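PDB 6N0S: ATPase associated with various cellular activities, AAA_5, which is the N-terminal EVE-like domain of an McrB restriction protein, a probable AAA+ ATPase, resembles PUA-like RNA-binding proteins and probably binds modified nucleic acid. Local coordinates for residues K5-N17 against W161-Y174. Numbering follows the deposited sequence.
Sequences KILGFSKYWVEIN and WTGRYLVPIRPEDY
Val14 and Val167 pair through two backbone hydrogen bonds, Val14 N to Val167 O (2.7 Å) and Val167 N to Val14 O (2.9 Å). Ile16 N extends the antiparallel pairing by donating to Tyr165 O. Strand 166-169 is thereby added as the edge strand of the mixed sheet, beside strand 12-17.

Tyr165 OH donates to Glu15 OE2 at 2.7 Å, on the anti lone pair. The two side chains run side by side, pointing the same way, with Glu15 CG 3.4 Å from Tyr165 CE1; carboxylate and ring planes are 52° apart. Glu15 CG stands anti to the backbone N (chi1 -177°) and its extended chain carries the carboxylate to the hydroxyl. His59 ND1 and Asn17 ND2 bond OE1, and Trp32 N bonds Tyr165 OH. Trp13 NE1 makes a bent bond to Ser10 O from above the carbonyl plane.

Aromatic contacts flank the pairing. Pro168 CB sits squarely over the six-membered ring of Trp13, 3.9 Å from its centroid. With an alanine here instead of Trp13, Pro168 would probably lose its aromatic platform and Ser10 O this donor. Tyr12 and Tyr174 form an offset stack, centroids 4.7 Å apart and planes at 25°, tying helix 171-178 to the strand. Tyr12 CD1 lies 3.4 Å from Tyr174 CG.

Apolar contacts line the sheet face of Val14 and Val167. Val14 CG2 meets Ile169 CG2 at 3.8 Å, and Ile16 CD1 reaches Trp161 CB.

The chemistry implies an edge strand secured by backbone bonds and apolar packing, with the buried Glu15 carboxylate held at both oxygens and so fixed in orientation.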
# COMPACT_ATOMS: atom_id res chain seq x y z
N LYS A 5 -15.94 -8.71 8.59
CA LYS A 5 -16.16 -7.42 8.00
C LYS A 5 -15.02 -7.10 7.05
O LYS A 5 -13.87 -7.51 7.25
CB LYS A 5 -16.37 -6.34 9.06
CG LYS A 5 -15.50 -6.33 10.29
CD LYS A 5 -16.25 -5.53 11.38
CE LYS A 5 -15.33 -4.88 12.43
NZ LYS A 5 -16.08 -4.41 13.68
N ILE A 6 -15.39 -6.42 5.96
CA ILE A 6 -14.45 -5.88 4.99
C ILE A 6 -14.67 -4.38 4.93
O ILE A 6 -15.81 -3.91 5.01
CB ILE A 6 -14.64 -6.54 3.62
CG1 ILE A 6 -16.10 -6.40 3.16
CG2 ILE A 6 -14.31 -8.06 3.72
CD1 ILE A 6 -16.31 -6.84 1.72
N LEU A 7 -13.58 -3.64 4.80
CA LEU A 7 -13.69 -2.20 4.67
C LEU A 7 -14.42 -1.85 3.38
O LEU A 7 -15.23 -0.91 3.35
CB LEU A 7 -12.31 -1.55 4.71
CG LEU A 7 -12.33 -0.04 4.64
CD1 LEU A 7 -13.18 0.50 5.78
CD2 LEU A 7 -10.93 0.54 4.70
N GLY A 8 -14.16 -2.59 2.32
CA GLY A 8 -14.87 -2.37 1.08
C GLY A 8 -14.59 -3.50 0.12
O GLY A 8 -13.90 -4.48 0.45
N PHE A 9 -15.12 -3.33 -1.08
CA PHE A 9 -15.10 -4.33 -2.15
C PHE A 9 -14.91 -3.53 -3.44
O PHE A 9 -15.75 -2.70 -3.77
CB PHE A 9 -16.41 -5.14 -2.17
CG PHE A 9 -16.45 -6.17 -3.26
CD1 PHE A 9 -15.62 -7.27 -3.20
CD2 PHE A 9 -17.28 -6.01 -4.36
CE1 PHE A 9 -15.63 -8.21 -4.21
CE2 PHE A 9 -17.29 -6.96 -5.39
CZ PHE A 9 -16.46 -8.06 -5.31
N SER A 10 -13.76 -3.69 -4.11
CA SER A 10 -13.49 -2.80 -5.23
C SER A 10 -12.33 -3.32 -6.04
O SER A 10 -11.43 -4.00 -5.53
CB SER A 10 -13.18 -1.37 -4.78
OG SER A 10 -12.94 -0.50 -5.88
N LYS A 11 -12.33 -2.95 -7.32
CA LYS A 11 -11.18 -3.22 -8.17
C LYS A 11 -10.08 -2.20 -7.95
O LYS A 11 -8.96 -2.42 -8.39
CB LYS A 11 -11.61 -3.24 -9.64
CG LYS A 11 -10.54 -3.84 -10.58
CD LYS A 11 -10.98 -3.87 -12.04
CE LYS A 11 -9.84 -4.37 -12.94
NZ LYS A 11 -9.65 -5.87 -12.89
N TYR A 12 -10.38 -1.08 -7.29
CA TYR A 12 -9.48 0.05 -7.16
C TYR A 12 -9.28 0.35 -5.68
O TYR A 12 -10.27 0.54 -4.97
CB TYR A 12 -10.05 1.26 -7.88
CG TYR A 12 -10.40 0.91 -9.31
CD1 TYR A 12 -9.41 0.83 -10.29
CD2 TYR A 12 -11.71 0.60 -9.67
CE1 TYR A 12 -9.72 0.49 -11.59
CE2 TYR A 12 -12.04 0.26 -10.97
CZ TYR A 12 -11.04 0.21 -11.92
OH TYR A 12 -11.35 -0.14 -13.20
N TRP A 13 -8.01 0.33 -5.23
CA TRP A 13 -7.65 0.60 -3.84
C TRP A 13 -6.53 1.63 -3.81
O TRP A 13 -5.79 1.78 -4.79
CB TRP A 13 -7.20 -0.69 -3.09
CG TRP A 13 -8.32 -1.65 -2.85
CD1 TRP A 13 -8.98 -2.38 -3.78
CD2 TRP A 13 -8.92 -1.97 -1.58
NE1 TRP A 13 -9.95 -3.14 -3.16
CE2 TRP A 13 -9.93 -2.90 -1.82
CE3 TRP A 13 -8.68 -1.56 -0.27
CZ2 TRP A 13 -10.72 -3.42 -0.78
CZ3 TRP A 13 -9.41 -2.09 0.73
CH2 TRP A 13 -10.44 -3.00 0.48
N VAL A 14 -6.44 2.35 -2.69
CA VAL A 14 -5.36 3.30 -2.42
C VAL A 14 -4.51 2.78 -1.27
O VAL A 14 -5.04 2.36 -0.25
CB VAL A 14 -5.89 4.70 -2.08
CG1 VAL A 14 -4.76 5.63 -1.61
CG2 VAL A 14 -6.59 5.33 -3.29
N GLU A 15 -3.21 2.81 -1.44
CA GLU A 15 -2.26 2.55 -0.37
C GLU A 15 -1.86 3.90 0.24
O GLU A 15 -1.35 4.78 -0.47
CB GLU A 15 -1.02 1.82 -0.89
CG GLU A 15 -0.01 1.45 0.20
CD GLU A 15 1.42 1.18 -0.28
OE1 GLU A 15 1.92 1.87 -1.17
OE2 GLU A 15 2.05 0.25 0.27
N ILE A 16 -2.05 4.04 1.55
CA ILE A 16 -1.75 5.27 2.28
C ILE A 16 -0.41 5.12 3.01
O ILE A 16 -0.23 4.21 3.83
CB ILE A 16 -2.89 5.60 3.24
CG1 ILE A 16 -4.18 5.82 2.45
CG2 ILE A 16 -2.56 6.87 4.03
CD1 ILE A 16 -5.35 5.69 3.24
N ASN A 17 0.55 5.98 2.69
CA ASN A 17 1.89 6.02 3.28
C ASN A 17 1.96 7.31 4.10
O ASN A 17 2.25 8.39 3.58
CB ASN A 17 2.95 5.96 2.20
CG ASN A 17 2.89 4.66 1.39
OD1 ASN A 17 3.47 3.67 1.79
ND2 ASN A 17 2.19 4.68 0.26
N TRP A 161 -10.03 8.17 5.69
CA TRP A 161 -8.78 7.46 5.57
C TRP A 161 -7.96 7.46 6.85
O TRP A 161 -6.89 6.84 6.90
CB TRP A 161 -7.95 8.08 4.43
CG TRP A 161 -8.57 7.88 3.09
CD1 TRP A 161 -9.76 7.27 2.83
CD2 TRP A 161 -8.05 8.30 1.82
NE1 TRP A 161 -10.00 7.25 1.48
CE2 TRP A 161 -8.98 7.89 0.83
CE3 TRP A 161 -6.89 8.98 1.41
CZ2 TRP A 161 -8.79 8.13 -0.52
CZ3 TRP A 161 -6.70 9.21 0.07
CH2 TRP A 161 -7.64 8.78 -0.89
N THR A 162 -8.45 8.14 7.88
CA THR A 162 -7.66 8.30 9.10
C THR A 162 -7.31 6.94 9.68
O THR A 162 -8.17 6.08 9.88
CB THR A 162 -8.44 9.14 10.12
OG1 THR A 162 -8.90 10.34 9.49
CG2 THR A 162 -7.57 9.52 11.27
N GLY A 163 -6.02 6.73 9.93
CA GLY A 163 -5.54 5.49 10.51
C GLY A 163 -5.59 4.29 9.61
O GLY A 163 -5.52 3.16 10.10
N ARG A 164 -5.79 4.48 8.31
CA ARG A 164 -5.90 3.36 7.38
C ARG A 164 -4.60 3.16 6.63
O ARG A 164 -3.83 4.09 6.43
CB ARG A 164 -7.01 3.62 6.37
CG ARG A 164 -8.38 3.87 7.00
CD ARG A 164 -8.98 2.62 7.48
NE ARG A 164 -10.34 2.85 7.97
CZ ARG A 164 -11.09 1.88 8.49
NH1 ARG A 164 -10.60 0.64 8.59
NH2 ARG A 164 -12.31 2.15 8.94
N TYR A 165 -4.41 1.94 6.13
CA TYR A 165 -3.31 1.63 5.23
C TYR A 165 -3.80 1.38 3.81
O TYR A 165 -3.23 1.91 2.86
CB TYR A 165 -2.52 0.40 5.76
CG TYR A 165 -1.45 -0.11 4.79
CD1 TYR A 165 -0.50 0.74 4.24
CD2 TYR A 165 -1.41 -1.45 4.43
CE1 TYR A 165 0.44 0.27 3.36
CE2 TYR A 165 -0.48 -1.92 3.55
CZ TYR A 165 0.45 -1.06 3.02
OH TYR A 165 1.38 -1.53 2.14
N LEU A 166 -4.85 0.59 3.63
CA LEU A 166 -5.44 0.35 2.32
C LEU A 166 -6.91 0.71 2.34
O LEU A 166 -7.65 0.24 3.21
CB LEU A 166 -5.28 -1.11 1.92
CG LEU A 166 -3.85 -1.59 1.82
CD1 LEU A 166 -3.75 -3.13 1.80
CD2 LEU A 166 -3.26 -0.98 0.57
N VAL A 167 -7.34 1.55 1.40
CA VAL A 167 -8.75 1.92 1.34
C VAL A 167 -9.30 1.71 -0.07
O VAL A 167 -8.59 1.93 -1.06
CB VAL A 167 -8.97 3.37 1.80
CG1 VAL A 167 -8.62 3.53 3.30
CG2 VAL A 167 -8.14 4.32 0.95
N PRO A 168 -10.56 1.29 -0.18
CA PRO A 168 -11.20 1.12 -1.48
C PRO A 168 -11.65 2.46 -2.03
O PRO A 168 -12.04 3.34 -1.27
CB PRO A 168 -12.41 0.24 -1.12
CG PRO A 168 -12.80 0.74 0.20
CD PRO A 168 -11.52 1.10 0.92
N ILE A 169 -11.60 2.60 -3.36
CA ILE A 169 -12.20 3.75 -4.04
C ILE A 169 -13.08 3.29 -5.20
O ILE A 169 -12.98 2.17 -5.72
CB ILE A 169 -11.13 4.79 -4.52
CG1 ILE A 169 -10.16 4.17 -5.53
CG2 ILE A 169 -10.36 5.34 -3.35
CD1 ILE A 169 -9.16 5.21 -6.26
N ARG A 170 -13.94 4.17 -5.63
CA ARG A 170 -14.87 3.79 -6.69
C ARG A 170 -14.18 3.83 -8.05
O ARG A 170 -13.13 4.46 -8.20
CB ARG A 170 -16.04 4.74 -6.71
CG ARG A 170 -16.84 4.77 -5.39
CD ARG A 170 -17.86 5.92 -5.41
NE ARG A 170 -17.15 7.19 -5.33
CZ ARG A 170 -17.66 8.39 -5.62
NH1 ARG A 170 -18.93 8.50 -6.00
NH2 ARG A 170 -16.88 9.47 -5.50
N PRO A 171 -14.74 3.15 -9.07
CA PRO A 171 -14.09 3.22 -10.40
C PRO A 171 -13.93 4.64 -10.90
O PRO A 171 -12.89 4.98 -11.47
CB PRO A 171 -15.02 2.39 -11.30
CG PRO A 171 -15.61 1.34 -10.36
CD PRO A 171 -15.76 2.08 -9.01
N GLU A 172 -14.91 5.50 -10.66
CA GLU A 172 -14.82 6.87 -11.13
C GLU A 172 -13.78 7.67 -10.34
O GLU A 172 -13.25 8.66 -10.85
CB GLU A 172 -16.21 7.50 -11.05
CG GLU A 172 -16.81 7.52 -9.67
CD GLU A 172 -17.87 6.44 -9.43
OE1 GLU A 172 -18.82 6.77 -8.69
OE2 GLU A 172 -17.74 5.28 -9.94
N ASP A 173 -13.47 7.27 -9.10
CA ASP A 173 -12.43 7.98 -8.35
C ASP A 173 -11.06 7.63 -8.91
O ASP A 173 -10.19 8.50 -9.01
CB ASP A 173 -12.47 7.64 -6.86
CG ASP A 173 -13.82 7.92 -6.22
OD1 ASP A 173 -14.50 8.85 -6.68
OD2 ASP A 173 -14.18 7.19 -5.26
N TYR A 174 -10.85 6.36 -9.25
CA TYR A 174 -9.66 5.94 -9.98
C TYR A 174 -9.47 6.75 -11.27
O TYR A 174 -8.40 7.32 -11.51
CB TYR A 174 -9.75 4.45 -10.30
CG TYR A 174 -8.65 4.04 -11.21
CD1 TYR A 174 -7.37 3.76 -10.70
CD2 TYR A 174 -8.84 3.98 -12.58
CE1 TYR A 174 -6.33 3.42 -11.53
CE2 TYR A 174 -7.80 3.64 -13.43
CZ TYR A 174 -6.55 3.36 -12.90
OH TYR A 174 -5.53 3.01 -13.75